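Local structure of tailspike protein (Siphovirus 9NA, 3RIQ) at residues A[50-58]-A[71-79]; A[314-325]-A[336-347]. The protein probably recognises and cleaves Salmonella lipopolysaccharide as a trimeric, right-handed beta-helix tailspike with endorhamnosidase activity. One frame throughout, in Å; residues are numbered along the deposited sequence.

Contact 1 of 2, residues A[50-58]-A[71-79]; sequences FGGKVLTIE and WNNLGSGSK
From F50 to I57 the backbone runs beside N72 to K79 in the same direction, as successive coils of a parallel beta-helix do, with T56 and K79 as the bridge pair. F50 N bonds almost straight (172°) to N72 O, L55 O takes K79 N, and I57 N donates to K79 O at 2.9 Å. Between these bonds the coil turns a corner. G51 and G52 carry the type I' turn at positive phi, readily adopted by glycine, and G52 N reaches N73 O at 2.8 Å. G75 comes so close that a side chain would collide with G52 O and K53 O; its N bonds to K53 O from above the carbonyl plane. S78 pins the corner: OG, beside its own backbone N (chi1 -65°), accepts from L55 N at 3.0 Å and donates to G75 O, which also takes S78 N, so two donors hold the type II turn G75-S78.

Inside the coil, the F50 ring presents its edge to the face of W71 in a T-shaped stack, planes at 73°, with CE2 3.5 Å from W71 CG. L74 CD1 lies over a face of F50, 4.2 Å from the ring centroid, a CH-pi contact toward the rim. I57 and W71 come from opposite directions, and I57 CD1 meets the indole obliquely at CZ3 (3.8 Å). Bulky apolar groups suit this buried interior.

K60 of the second subunit bonds to V54 O and T56 OG1. Helix 23-29 packs A27 against F50 and L23 against W71, and strand 33-36 pairs with the other edge of strand 56-59.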
ATOM      1  N   PHE A  50      34.433  10.959 -24.934  1.00 13.27           N
ATOM      2  CA  PHE A  50      33.719  10.006 -25.807  1.00 13.17           C
ATOM      3  C   PHE A  50      33.260  10.602 -27.124  1.00 13.67           C
ATOM      4  O   PHE A  50      32.555   9.940 -27.902  1.00 14.33           O
ATOM      5  CB  PHE A  50      32.518   9.390 -25.016  1.00 13.56           C
ATOM      6  CG  PHE A  50      32.955   8.438 -23.923  1.00 12.75           C
ATOM      7  CD1 PHE A  50      33.358   7.130 -24.228  1.00 12.55           C
ATOM      8  CD2 PHE A  50      32.984   8.866 -22.582  1.00 13.37           C
ATOM      9  CE1 PHE A  50      33.733   6.259 -23.211  1.00 13.51           C
ATOM     10  CE2 PHE A  50      33.387   8.000 -21.562  1.00 14.39           C
ATOM     11  CZ  PHE A  50      33.736   6.707 -21.864  1.00 13.36           C
ATOM     12  N   GLY A  51      33.601  11.866 -27.361  1.00 14.17           N
ATOM     13  CA  GLY A  51      33.417  12.498 -28.666  1.00 14.99           C
ATOM     14  C   GLY A  51      31.977  12.639 -29.143  1.00 14.35           C
ATOM     15  O   GLY A  51      31.733  12.740 -30.348  1.00 16.30           O
ATOM     16  N   GLY A  52      31.025  12.659 -28.205  1.00 14.23           N
ATOM     17  CA  GLY A  52      29.613  12.753 -28.533  1.00 15.04           C
ATOM     18  C   GLY A  52      29.023  11.481 -29.065  1.00 14.37           C
ATOM     19  O   GLY A  52      27.883  11.476 -29.510  1.00 15.65           O
ATOM     20  N   LYS A  53      29.786  10.392 -29.030  1.00 13.92           N
ATOM     21  CA  LYS A  53      29.309   9.137 -29.633  1.00 13.67           C
ATOM     22  C   LYS A  53      28.232   8.475 -28.777  1.00 13.62           C
ATOM     23  O   LYS A  53      28.246   8.556 -27.531  1.00 14.66           O
ATOM     24  CB  LYS A  53      30.510   8.203 -29.820  1.00 13.93           C
ATOM     25  CG  LYS A  53      31.448   8.780 -30.906  1.00 17.09           C
ATOM     26  CD  LYS A  53      32.603   7.890 -31.297  1.00 19.64           C
ATOM     27  CE  LYS A  53      33.614   7.863 -30.255  1.00 18.99           C
ATOM     28  NZ  LYS A  53      35.006   7.500 -30.760  1.00 17.33           N
ATOM     29  N   VAL A  54      27.309   7.806 -29.455  1.00 13.36           N
ATOM     30  CA  VAL A  54      26.203   7.080 -28.815  1.00 13.35           C
ATOM     31  C   VAL A  54      26.678   5.640 -28.604  1.00 13.04           C
ATOM     32  O   VAL A  54      26.562   4.780 -29.506  1.00 13.94           O
ATOM     33  CB  VAL A  54      24.887   7.171 -29.635  1.00 12.79           C
ATOM     34  CG1 VAL A  54      23.754   6.531 -28.844  1.00 13.21           C
ATOM     35  CG2 VAL A  54      24.582   8.629 -29.993  1.00 14.24           C
ATOM     36  N   LEU A  55      27.261   5.394 -27.432  1.00 12.59           N
ATOM     37  CA  LEU A  55      27.950   4.119 -27.201  1.00 12.84           C
ATOM     38  C   LEU A  55      27.195   3.169 -26.319  1.00 12.46           C
ATOM     39  O   LEU A  55      26.424   3.580 -25.452  1.00 13.71           O
ATOM     40  CB  LEU A  55      29.343   4.373 -26.600  1.00 13.10           C
ATOM     41  CG  LEU A  55      30.304   5.180 -27.482  1.00 13.01           C
ATOM     42  CD1 LEU A  55      31.598   5.431 -26.737  1.00 17.64           C
ATOM     43  CD2 LEU A  55      30.579   4.497 -28.858  1.00 14.58           C
ATOM     44  N   THR A  56      27.400   1.879 -26.574  1.00 13.16           N
ATOM     45  CA  THR A  56      27.036   0.835 -25.627  1.00 13.16           C
ATOM     46  C   THR A  56      28.305   0.450 -24.906  1.00 12.42           C
ATOM     47  O   THR A  56      29.228  -0.079 -25.537  1.00 14.03           O
ATOM     48  CB  THR A  56      26.489  -0.372 -26.395  1.00 14.38           C
ATOM     49  OG1 THR A  56      25.406   0.054 -27.231  1.00 16.38           O
ATOM     50  CG2 THR A  56      25.999  -1.459 -25.419  1.00 16.75           C
ATOM     51  N   ILE A  57      28.404   0.764 -23.609  1.00 11.76           N
ATOM     52  CA  ILE A  57      29.636   0.464 -22.844  1.00 11.92           C
ATOM     53  C   ILE A  57      29.360  -0.790 -22.010  1.00 11.85           C
ATOM     54  O   ILE A  57      28.635  -0.739 -20.991  1.00 13.36           O
ATOM     55  CB  ILE A  57      30.098   1.654 -21.976  1.00 12.36           C
ATOM     56  CG1 ILE A  57      30.337   2.863 -22.880  1.00 14.04           C
ATOM     57  CG2 ILE A  57      31.370   1.266 -21.198  1.00 13.53           C
ATOM     58  CD1 ILE A  57      30.738   4.137 -22.191  1.00 15.96           C
ATOM     59  N   GLU A  58      29.862  -1.924 -22.492  1.00 12.27           N
ATOM     60  CA  GLU A  58      29.521  -3.224 -21.912  1.00 12.75           C
ATOM     61  C   GLU A  58      30.604  -3.597 -20.916  1.00 12.28           C
ATOM     62  O   GLU A  58      31.741  -3.860 -21.314  1.00 12.61           O
ATOM     63  CB  GLU A  58      29.442  -4.280 -23.036  1.00 13.15           C
ATOM     64  CG  GLU A  58      29.130  -5.680 -22.523  1.00 17.36           C
ATOM     65  CD  GLU A  58      27.662  -5.931 -22.386  1.00 23.66           C
ATOM     66  OE1 GLU A  58      26.960  -5.811 -23.394  1.00 28.11           O
ATOM     67  OE2 GLU A  58      27.211  -6.277 -21.291  1.00 26.61           O
ATOM     68  N   TRP A  71      34.049  11.033 -17.092  1.00 12.19           N
ATOM     69  CA  TRP A  71      33.537  10.652 -18.407  1.00 12.23           C
ATOM     70  C   TRP A  71      32.851  11.852 -19.029  1.00 12.64           C
ATOM     71  O   TRP A  71      31.805  12.332 -18.531  1.00 13.84           O
ATOM     72  CB  TRP A  71      32.575   9.478 -18.286  1.00 11.60           C
ATOM     73  CG  TRP A  71      33.249   8.131 -18.116  1.00 12.20           C
ATOM     74  CD1 TRP A  71      34.591   7.866 -17.842  1.00 11.65           C
ATOM     75  CD2 TRP A  71      32.607   6.868 -18.227  1.00 12.25           C
ATOM     76  NE1 TRP A  71      34.785   6.492 -17.789  1.00 12.90           N
ATOM     77  CE2 TRP A  71      33.587   5.865 -18.014  1.00 12.76           C
ATOM     78  CE3 TRP A  71      31.269   6.474 -18.480  1.00 13.14           C
ATOM     79  CZ2 TRP A  71      33.264   4.473 -18.020  1.00 12.97           C
ATOM     80  CZ3 TRP A  71      30.964   5.118 -18.505  1.00 13.60           C
ATOM     81  CH2 TRP A  71      31.962   4.125 -18.276  1.00 13.29           C
ATOM     82  N   ASN A  72      33.431  12.322 -20.136  1.00 12.80           N
ATOM     83  CA  ASN A  72      33.014  13.587 -20.780  1.00 12.58           C
ATOM     84  C   ASN A  72      32.509  13.317 -22.188  1.00 13.42           C
ATOM     85  O   ASN A  72      32.944  12.371 -22.839  1.00 13.77           O
ATOM     86  CB  ASN A  72      34.213  14.538 -20.853  1.00 13.48           C
ATOM     87  CG  ASN A  72      34.793  14.821 -19.498  1.00 13.65           C
ATOM     88  OD1 ASN A  72      36.019  14.918 -19.316  1.00 18.17           O
ATOM     89  ND2 ASN A  72      33.936  14.998 -18.542  1.00 15.09           N
ATOM     90  N   ASN A  73      31.578  14.138 -22.642  1.00 12.65           N
ATOM     91  CA  ASN A  73      31.020  14.050 -23.996  1.00 13.49           C
ATOM     92  C   ASN A  73      30.451  12.684 -24.361  1.00 13.73           C
ATOM     93  O   ASN A  73      30.559  12.243 -25.491  1.00 14.91           O
ATOM     94  CB  ASN A  73      32.067  14.490 -25.037  1.00 13.86           C
ATOM     95  CG  ASN A  73      32.575  15.884 -24.760  1.00 18.79           C
ATOM     96  OD1 ASN A  73      31.791  16.801 -24.506  1.00 22.72           O
ATOM     97  ND2 ASN A  73      33.876  16.069 -24.852  1.00 21.62           N
ATOM     98  N   LEU A  74      29.787  12.041 -23.421  1.00 13.31           N
ATOM     99  CA  LEU A  74      29.129  10.797 -23.750  1.00 13.50           C
ATOM    100  C   LEU A  74      27.846  11.141 -24.455  1.00 13.47           C
ATOM    101  O   LEU A  74      27.084  11.970 -23.955  1.00 14.42           O
ATOM    102  CB  LEU A  74      28.847  10.000 -22.443  1.00 13.73           C
ATOM    103  CG  LEU A  74      28.269   8.600 -22.624  1.00 14.48           C
ATOM    104  CD1 LEU A  74      29.209   7.750 -23.520  1.00 15.73           C
ATOM    105  CD2 LEU A  74      28.069   7.896 -21.233  1.00 15.28           C
ATOM    106  N   GLY A  75      27.596  10.546 -25.618  1.00 13.00           N
ATOM    107  CA  GLY A  75      26.461  10.956 -26.456  1.00 13.58           C
ATOM    108  C   GLY A  75      25.106  10.599 -25.860  1.00 14.02           C
ATOM    109  O   GLY A  75      24.953   9.545 -25.257  1.00 13.31           O
ATOM    110  N   SER A  76      24.116  11.466 -26.068  1.00 13.71           N
ATOM    111  CA  SER A  76      22.737  11.182 -25.632  1.00 14.34           C
ATOM    112  C   SER A  76      22.214   9.873 -26.231  1.00 13.68           C
ATOM    113  O   SER A  76      22.397   9.610 -27.436  1.00 14.47           O
ATOM    114  CB  SER A  76      21.809  12.347 -25.998  1.00 14.94           C
ATOM    115  OG  SER A  76      22.317  13.523 -25.397  1.00 20.84           O
ATOM    116  N   GLY A  77      21.611   9.032 -25.371  1.00 14.24           N
ATOM    117  CA  GLY A  77      21.140   7.727 -25.814  1.00 13.79           C
ATOM    118  C   GLY A  77      22.116   6.585 -25.535  1.00 12.90           C
ATOM    119  O   GLY A  77      21.794   5.424 -25.823  1.00 14.04           O
ATOM    120  N   SER A  78      23.312   6.892 -25.014  1.00 12.52           N
ATOM    121  CA  SER A  78      24.273   5.845 -24.603  1.00 11.78           C
ATOM    122  C   SER A  78      23.721   5.002 -23.446  1.00 11.54           C
ATOM    123  O   SER A  78      22.802   5.425 -22.701  1.00 12.34           O
ATOM    124  CB  SER A  78      25.613   6.455 -24.146  1.00 11.49           C
ATOM    125  OG  SER A  78      26.234   7.105 -25.258  1.00 12.50           O
ATOM    126  N   LYS A  79      24.255   3.791 -23.334  1.00 12.41           N
ATOM    127  CA  LYS A  79      23.927   2.901 -22.231  1.00 11.61           C
ATOM    128  C   LYS A  79      25.201   2.341 -21.628  1.00 11.99           C
ATOM    129  O   LYS A  79      26.127   1.997 -22.384  1.00 12.59           O
ATOM    130  CB  LYS A  79      23.017   1.751 -22.698  1.00 12.18           C
ATOM    131  CG  LYS A  79      22.476   0.869 -21.569  1.00 16.03           C
ATOM    132  CD  LYS A  79      21.559  -0.226 -22.130  1.00 16.95           C
ATOM    133  CE  LYS A  79      20.189   0.347 -22.552  1.00 14.87           C
ATOM    134  NZ  LYS A  79      19.325  -0.666 -23.302  1.00 17.34           N
TER

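Contact 2 of 2, residues A[314-325]-A[336-347]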
ATOM      1  N   ASN A 314       4.649   4.746   0.035  1.00 10.67           N
ATOM      2  CA  ASN A 314       5.052   3.325   0.185  1.00 11.88           C
ATOM      3  C   ASN A 314       6.443   3.172   0.801  1.00 11.63           C
ATOM      4  O   ASN A 314       7.250   2.331   0.360  1.00 12.85           O
ATOM      5  CB  ASN A 314       4.934   2.618  -1.177  1.00 12.16           C
ATOM      6  CG  ASN A 314       3.536   2.778  -1.790  1.00 12.08           C
ATOM      7  OD1 ASN A 314       2.540   2.581  -1.114  1.00 14.25           O
ATOM      8  ND2 ASN A 314       3.470   3.185  -3.039  1.00 13.44           N
ATOM      9  N   ILE A 315       6.723   3.976   1.823  1.00 11.30           N
ATOM     10  CA  ILE A 315       8.058   4.013   2.443  1.00 10.51           C
ATOM     11  C   ILE A 315       8.013   3.108   3.671  1.00 10.72           C
ATOM     12  O   ILE A 315       6.999   3.082   4.398  1.00 11.44           O
ATOM     13  CB  ILE A 315       8.373   5.437   2.924  1.00 11.25           C
ATOM     14  CG1 ILE A 315       8.213   6.445   1.785  1.00 12.55           C
ATOM     15  CG2 ILE A 315       9.764   5.503   3.583  1.00 13.14           C
ATOM     16  CD1 ILE A 315       9.143   6.261   0.564  1.00 14.00           C
ATOM     17  N   ILE A 316       9.091   2.373   3.939  1.00 10.74           N
ATOM     18  CA  ILE A 316       9.195   1.631   5.212  1.00 11.00           C
ATOM     19  C   ILE A 316      10.619   1.790   5.728  1.00 10.88           C
ATOM     20  O   ILE A 316      11.577   1.619   4.952  1.00 10.99           O
ATOM     21  CB  ILE A 316       8.792   0.135   5.066  1.00 10.86           C
ATOM     22  CG1 ILE A 316       8.860  -0.562   6.447  1.00 11.68           C
ATOM     23  CG2 ILE A 316       9.633  -0.594   3.993  1.00 12.55           C
ATOM     24  CD1 ILE A 316       8.260  -1.972   6.464  1.00 14.61           C
ATOM     25  N   THR A 317      10.783   2.132   7.005  1.00 10.88           N
ATOM     26  CA  THR A 317      12.134   2.285   7.574  1.00 11.28           C
ATOM     27  C   THR A 317      12.220   1.564   8.884  1.00 11.57           C
ATOM     28  O   THR A 317      11.220   1.449   9.590  1.00 11.73           O
ATOM     29  CB  THR A 317      12.573   3.780   7.721  1.00 12.47           C
ATOM     30  OG1 THR A 317      12.025   4.340   8.924  1.00 12.78           O
ATOM     31  CG2 THR A 317      12.125   4.608   6.487  1.00 12.07           C
ATOM     32  N   ARG A 318      13.403   1.043   9.207  1.00 11.65           N
ATOM     33  CA  ARG A 318      13.547   0.237  10.438  1.00 11.65           C
ATOM     34  C   ARG A 318      14.837   0.555  11.160  1.00 12.10           C
ATOM     35  O   ARG A 318      15.934   0.452  10.568  1.00 12.23           O
ATOM     36  CB  ARG A 318      13.486  -1.270  10.114  1.00 12.83           C
ATOM     37  CG  ARG A 318      13.425  -2.154  11.371  1.00 13.37           C
ATOM     38  CD  ARG A 318      13.722  -3.672  11.100  1.00 15.63           C
ATOM     39  NE  ARG A 318      15.167  -3.925  10.880  1.00 14.80           N
ATOM     40  CZ  ARG A 318      16.061  -4.072  11.858  1.00 15.53           C
ATOM     41  NH1 ARG A 318      15.667  -3.956  13.120  1.00 19.11           N
ATOM     42  NH2 ARG A 318      17.358  -4.295  11.576  1.00 15.38           N
ATOM     43  N   ASP A 319      14.701   0.894  12.447  1.00 11.78           N
ATOM     44  CA  ASP A 319      15.843   1.076  13.370  1.00 11.95           C
ATOM     45  C   ASP A 319      16.859   2.133  12.852  1.00 12.78           C
ATOM     46  O   ASP A 319      18.086   1.968  13.000  1.00 13.03           O
ATOM     47  CB  ASP A 319      16.511  -0.306  13.638  1.00 12.66           C
ATOM     48  CG  ASP A 319      17.370  -0.345  14.899  1.00 14.00           C
ATOM     49  OD1 ASP A 319      17.193   0.496  15.827  1.00 14.16           O
ATOM     50  OD2 ASP A 319      18.243  -1.256  14.963  1.00 14.62           O
ATOM     51  N   CYS A 320      16.335   3.214  12.283  1.00 12.94           N
ATOM     52  CA  CYS A 320      17.158   4.324  11.863  1.00 13.13           C
ATOM     53  C   CYS A 320      17.519   5.182  13.069  1.00 13.58           C
ATOM     54  O   CYS A 320      16.684   5.394  13.952  1.00 15.00           O
ATOM     55  CB  CYS A 320      16.398   5.140  10.824  1.00 13.21           C
ATOM     56  SG  CYS A 320      16.133   4.162   9.265  1.00 14.49           S
ATOM     57  N   MET A 321      18.781   5.637  13.126  1.00 13.17           N
ATOM     58  CA  MET A 321      19.256   6.355  14.296  1.00 13.57           C
ATOM     59  C   MET A 321      18.695   7.773  14.415  1.00 14.16           C
ATOM     60  O   MET A 321      18.601   8.325  15.535  1.00 14.13           O
ATOM     61  CB  MET A 321      20.784   6.341  14.297  1.00 14.06           C
ATOM     62  CG  MET A 321      21.461   6.980  15.512  1.00 13.91           C
ATOM     63  SD  MET A 321      20.975   6.337  17.145  1.00 16.51           S
ATOM     64  CE  MET A 321      21.812   4.737  17.178  1.00 19.71           C
ATOM     65  N   GLY A 322      18.283   8.338  13.280  1.00 14.22           N
ATOM     66  CA  GLY A 322      17.659   9.658  13.227  1.00 14.82           C
ATOM     67  C   GLY A 322      16.135   9.538  13.260  1.00 14.54           C
ATOM     68  O   GLY A 322      15.550   8.696  13.994  1.00 14.16           O
ATOM     69  N   ILE A 323      15.487  10.396  12.472  1.00 13.80           N
ATOM     70  CA  ILE A 323      14.029  10.424  12.378  1.00 13.81           C
ATOM     71  C   ILE A 323      13.583   9.341  11.409  1.00 12.93           C
ATOM     72  O   ILE A 323      14.263   9.059  10.425  1.00 13.84           O
ATOM     73  CB  ILE A 323      13.565  11.836  11.947  1.00 13.49           C
ATOM     74  CG1 ILE A 323      13.965  12.852  13.036  1.00 14.72           C
ATOM     75  CG2 ILE A 323      12.047  11.901  11.661  1.00 13.21           C
ATOM     76  CD1 ILE A 323      13.750  14.322  12.620  1.00 17.29           C
ATOM     77  N   GLY A 324      12.451   8.699  11.715  1.00 12.61           N
ATOM     78  CA  GLY A 324      12.029   7.563  10.896  1.00 12.33           C
ATOM     79  C   GLY A 324      11.780   7.949   9.439  1.00 11.87           C
ATOM     80  O   GLY A 324      12.157   7.202   8.532  1.00 12.82           O
ATOM     81  N   ALA A 325      11.167   9.111   9.214  1.00 12.48           N
ATOM     82  CA  ALA A 325      10.918   9.660   7.847  1.00 11.43           C
ATOM     83  C   ALA A 325      10.506  11.094   8.085  1.00 11.77           C
ATOM     84  O   ALA A 325       9.669  11.373   8.977  1.00 12.47           O
ATOM     85  CB  ALA A 325       9.774   8.912   7.136  1.00 12.73           C
ATOM     86  N   ASN A 336       1.169   6.284   2.957  1.00 10.36           N
ATOM     87  CA  ASN A 336       1.702   4.956   3.239  1.00 10.57           C
ATOM     88  C   ASN A 336       3.175   4.997   3.633  1.00 10.26           C
ATOM     89  O   ASN A 336       4.078   4.665   2.847  1.00 12.29           O
ATOM     90  CB  ASN A 336       1.440   3.944   2.110  1.00 10.66           C
ATOM     91  CG  ASN A 336       1.887   2.535   2.497  1.00 12.71           C
ATOM     92  OD1 ASN A 336       2.232   2.286   3.656  1.00 14.04           O
ATOM     93  ND2 ASN A 336       1.945   1.626   1.518  1.00 15.81           N
ATOM     94  N   VAL A 337       3.405   5.415   4.868  1.00 10.38           N
ATOM     95  CA  VAL A 337       4.749   5.454   5.442  1.00 11.21           C
ATOM     96  C   VAL A 337       4.691   4.657   6.729  1.00 11.62           C
ATOM     97  O   VAL A 337       3.845   4.932   7.586  1.00 11.96           O
ATOM     98  CB  VAL A 337       5.200   6.901   5.736  1.00 11.63           C
ATOM     99  CG1 VAL A 337       6.544   6.921   6.478  1.00 13.69           C
ATOM    100  CG2 VAL A 337       5.263   7.735   4.418  1.00 13.15           C
ATOM    101  N   VAL A 338       5.590   3.680   6.856  1.00 10.72           N
ATOM    102  CA  VAL A 338       5.633   2.802   8.048  1.00 11.15           C
ATOM    103  C   VAL A 338       7.023   2.912   8.636  1.00 11.67           C
ATOM    104  O   VAL A 338       7.998   2.696   7.914  1.00 12.00           O
ATOM    105  CB  VAL A 338       5.384   1.308   7.638  1.00 12.15           C
ATOM    106  CG1 VAL A 338       5.579   0.347   8.810  1.00 13.38           C
ATOM    107  CG2 VAL A 338       3.991   1.150   6.985  1.00 14.74           C
ATOM    108  N   THR A 339       7.146   3.295   9.912  1.00 11.97           N
ATOM    109  CA  THR A 339       8.463   3.314  10.519  1.00 12.01           C
ATOM    110  C   THR A 339       8.468   2.525  11.806  1.00 11.38           C
ATOM    111  O   THR A 339       7.530   2.649  12.602  1.00 12.53           O
ATOM    112  CB  THR A 339       9.033   4.748  10.734  1.00 11.89           C
ATOM    113  OG1 THR A 339       8.427   5.383  11.881  1.00 13.50           O
ATOM    114  CG2 THR A 339       8.867   5.621   9.461  1.00 13.06           C
ATOM    115  N   TYR A 340       9.521   1.723  11.985  1.00 11.68           N
ATOM    116  CA  TYR A 340       9.754   0.922  13.190  1.00 11.53           C
ATOM    117  C   TYR A 340      11.056   1.375  13.839  1.00 12.50           C
ATOM    118  O   TYR A 340      12.069   1.559  13.143  1.00 12.03           O
ATOM    119  CB  TYR A 340       9.926  -0.565  12.825  1.00 13.35           C
ATOM    120  CG  TYR A 340       8.628  -1.304  12.661  1.00 10.99           C
ATOM    121  CD1 TYR A 340       8.024  -1.900  13.776  1.00 12.64           C
ATOM    122  CD2 TYR A 340       7.969  -1.353  11.434  1.00 12.32           C
ATOM    123  CE1 TYR A 340       6.807  -2.549  13.670  1.00 13.34           C
ATOM    124  CE2 TYR A 340       6.746  -2.029  11.289  1.00 11.66           C
ATOM    125  CZ  TYR A 340       6.165  -2.610  12.440  1.00 12.20           C
ATOM    126  OH  TYR A 340       4.939  -3.227  12.406  1.00 14.14           O
ATOM    127  N   GLU A 341      11.058   1.462  15.165  1.00 12.93           N
ATOM    128  CA  GLU A 341      12.316   1.617  15.955  1.00 13.08           C
ATOM    129  C   GLU A 341      13.116   2.863  15.571  1.00 13.04           C
ATOM    130  O   GLU A 341      14.333   2.896  15.747  1.00 13.69           O
ATOM    131  CB  GLU A 341      13.211   0.350  15.827  1.00 14.37           C
ATOM    132  CG  GLU A 341      12.694  -0.941  16.489  1.00 18.46           C
ATOM    133  CD  GLU A 341      13.643  -2.078  16.095  1.00 23.01           C
ATOM    134  OE1 GLU A 341      14.656  -2.213  16.738  1.00 21.53           O
ATOM    135  OE2 GLU A 341      13.451  -2.761  15.046  1.00 27.81           O
ATOM    136  N   ALA A 342      12.459   3.925  15.100  1.00 12.77           N
ATOM    137  CA  ALA A 342      13.201   5.197  14.911  1.00 13.02           C
ATOM    138  C   ALA A 342      13.760   5.649  16.263  1.00 12.65           C
ATOM    139  O   ALA A 342      13.036   5.613  17.278  1.00 13.57           O
ATOM    140  CB  ALA A 342      12.294   6.265  14.348  1.00 13.48           C
ATOM    141  N   HIS A 343      15.027   6.072  16.289  1.00 12.97           N
ATOM    142  CA  HIS A 343      15.614   6.501  17.559  1.00 13.32           C
ATOM    143  C   HIS A 343      15.178   7.923  17.964  1.00 13.83           C
ATOM    144  O   HIS A 343      15.086   8.229  19.169  1.00 15.72           O
ATOM    145  CB  HIS A 343      17.135   6.331  17.553  1.00 13.57           C
ATOM    146  CG  HIS A 343      17.563   4.895  17.529  1.00 14.64           C
ATOM    147  ND1 HIS A 343      18.431   4.361  18.458  1.00 15.61           N
ATOM    148  CD2 HIS A 343      17.207   3.875  16.716  1.00 14.51           C
ATOM    149  CE1 HIS A 343      18.623   3.074  18.191  1.00 15.94           C
ATOM    150  NE2 HIS A 343      17.881   2.754  17.142  1.00 13.94           N
ATOM    151  N   LYS A 344      14.862   8.751  16.977  1.00 14.88           N
ATOM    152  CA  LYS A 344      14.263  10.071  17.207  1.00 14.75           C
ATOM    153  C   LYS A 344      12.761   9.969  16.924  1.00 13.36           C
ATOM    154  O   LYS A 344      12.159   8.890  17.149  1.00 14.74           O
ATOM    155  CB  LYS A 344      14.943  11.149  16.330  1.00 14.08           C
ATOM    156  CG  LYS A 344      16.490  11.117  16.374  1.00 16.06           C
ATOM    157  CD  LYS A 344      17.063  11.371  17.747  1.00 19.32           C
ATOM    158  CE  LYS A 344      18.626  11.495  17.692  1.00 21.29           C
ATOM    159  NZ  LYS A 344      19.343  10.180  17.512  1.00 22.72           N
ATOM    160  N   GLU A 345      12.138  11.043  16.425  1.00 13.95           N
ATOM    161  CA  GLU A 345      10.721  10.949  16.079  1.00 13.12           C
ATOM    162  C   GLU A 345      10.459   9.907  14.976  1.00 13.09           C
ATOM    163  O   GLU A 345      11.334   9.638  14.151  1.00 13.48           O
ATOM    164  CB  GLU A 345      10.180  12.282  15.607  1.00 13.77           C
ATOM    165  CG  GLU A 345      10.150  13.371  16.687  1.00 14.65           C
ATOM    166  CD  GLU A 345      11.456  14.175  16.824  1.00 15.25           C
ATOM    167  OE1 GLU A 345      12.479  13.845  16.185  1.00 15.21           O
ATOM    168  OE2 GLU A 345      11.429  15.170  17.568  1.00 16.37           O
ATOM    169  N   GLY A 346       9.259   9.328  14.971  1.00 12.80           N
ATOM    170  CA  GLY A 346       8.916   8.322  13.973  1.00 12.48           C
ATOM    171  C   GLY A 346       8.560   8.878  12.597  1.00 12.56           C
ATOM    172  O   GLY A 346       8.838   8.258  11.570  1.00 13.96           O
ATOM    173  N   MET A 347       7.955  10.056  12.596  1.00 13.29           N
ATOM    174  CA  MET A 347       7.481  10.755  11.384  1.00 12.75           C
ATOM    175  C   MET A 347       7.458  12.227  11.760  1.00 13.26           C
ATOM    176  O   MET A 347       6.960  12.589  12.842  1.00 13.84           O
ATOM    177  CB  MET A 347       6.078  10.279  10.963  1.00 12.96           C
ATOM    178  CG  MET A 347       5.630  10.824   9.604  1.00 12.38           C
ATOM    179  SD  MET A 347       4.019  11.664   9.606  1.00 14.35           S
ATOM    180  CE  MET A 347       4.446  13.355  10.043  1.00 13.20           C
TER
HETATM  181  O   HOH W   1       5.012   1.346   3.396  1.00 14.05           O
HETATM  182  O   HOH W   2      13.257   3.771  11.530  1.00 13.77           O
HETATM  183  O   HOH W   3      16.976  -3.572  15.664  1.00 24.17           O
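D319 and H343 meet where two parallel coils leave their strands: H343 NE2 donates to D319 OD1 at 2.7 Å, with the carboxylate oxygen in the plane of the imidazole. M321, bent at chi2 and chi3, lays SD obliquely against that ring, 4.0 Å from its centroid. The strands 315-318 and 336-340 run 5° from parallel, residue for residue in register: I315 beside V337, I316 beside V338. T317 and T339 turn OG1 between the backbone N and carbonyl carbon (chi1 82° and 77°), which lets each hydroxyl donate across its own coil, to G324 O and G346 O. Glycine suits position 324, where a side chain would strike G346 O and T339 OG1. This packing holds water 2, which donates to T317 OG1 and Y340 O and accepts from C320 N.

By contrast, the side toward solvent is polar, with R318, E341, N314 and N336 partly exposed. R318 NH1 makes a salt bridge to the syn side of E341 OE2 (3.2 Å), while water 3 joins R318 NH1, D319 OD2 and E341 OE1. At the other end, N336 ND2 donates to a lone pair of N314 OD1.

D319 and E341 stack their carboxylates 3.8 Å apart (OD1 to OE1); K366, bridging both, and R318 probably offset the repulsion.

In the fold
Along the chain the whole of contact 1 precedes contact 2, and both lie in the same right-handed beta-helix, at different coils: their centres are 40 Å apart and their nearest atoms about 26 Å, so they do not touch. Contact 1 joins strands 56-59 and 79-87 and the end of strand 67-72 near the N-terminal end, its centre about 37 Å from the centre of the chain, where helix 23-29 lies over the coils. Contact 2 joins strands 311-318 and 333-340 midway, its centre about 6 Å from that of the chain. Parallel pairing from coil to coil connects the two regions, and each reaches a neighbouring subunit, the second or the third, consistent with a rigid, elongated trimeric spike.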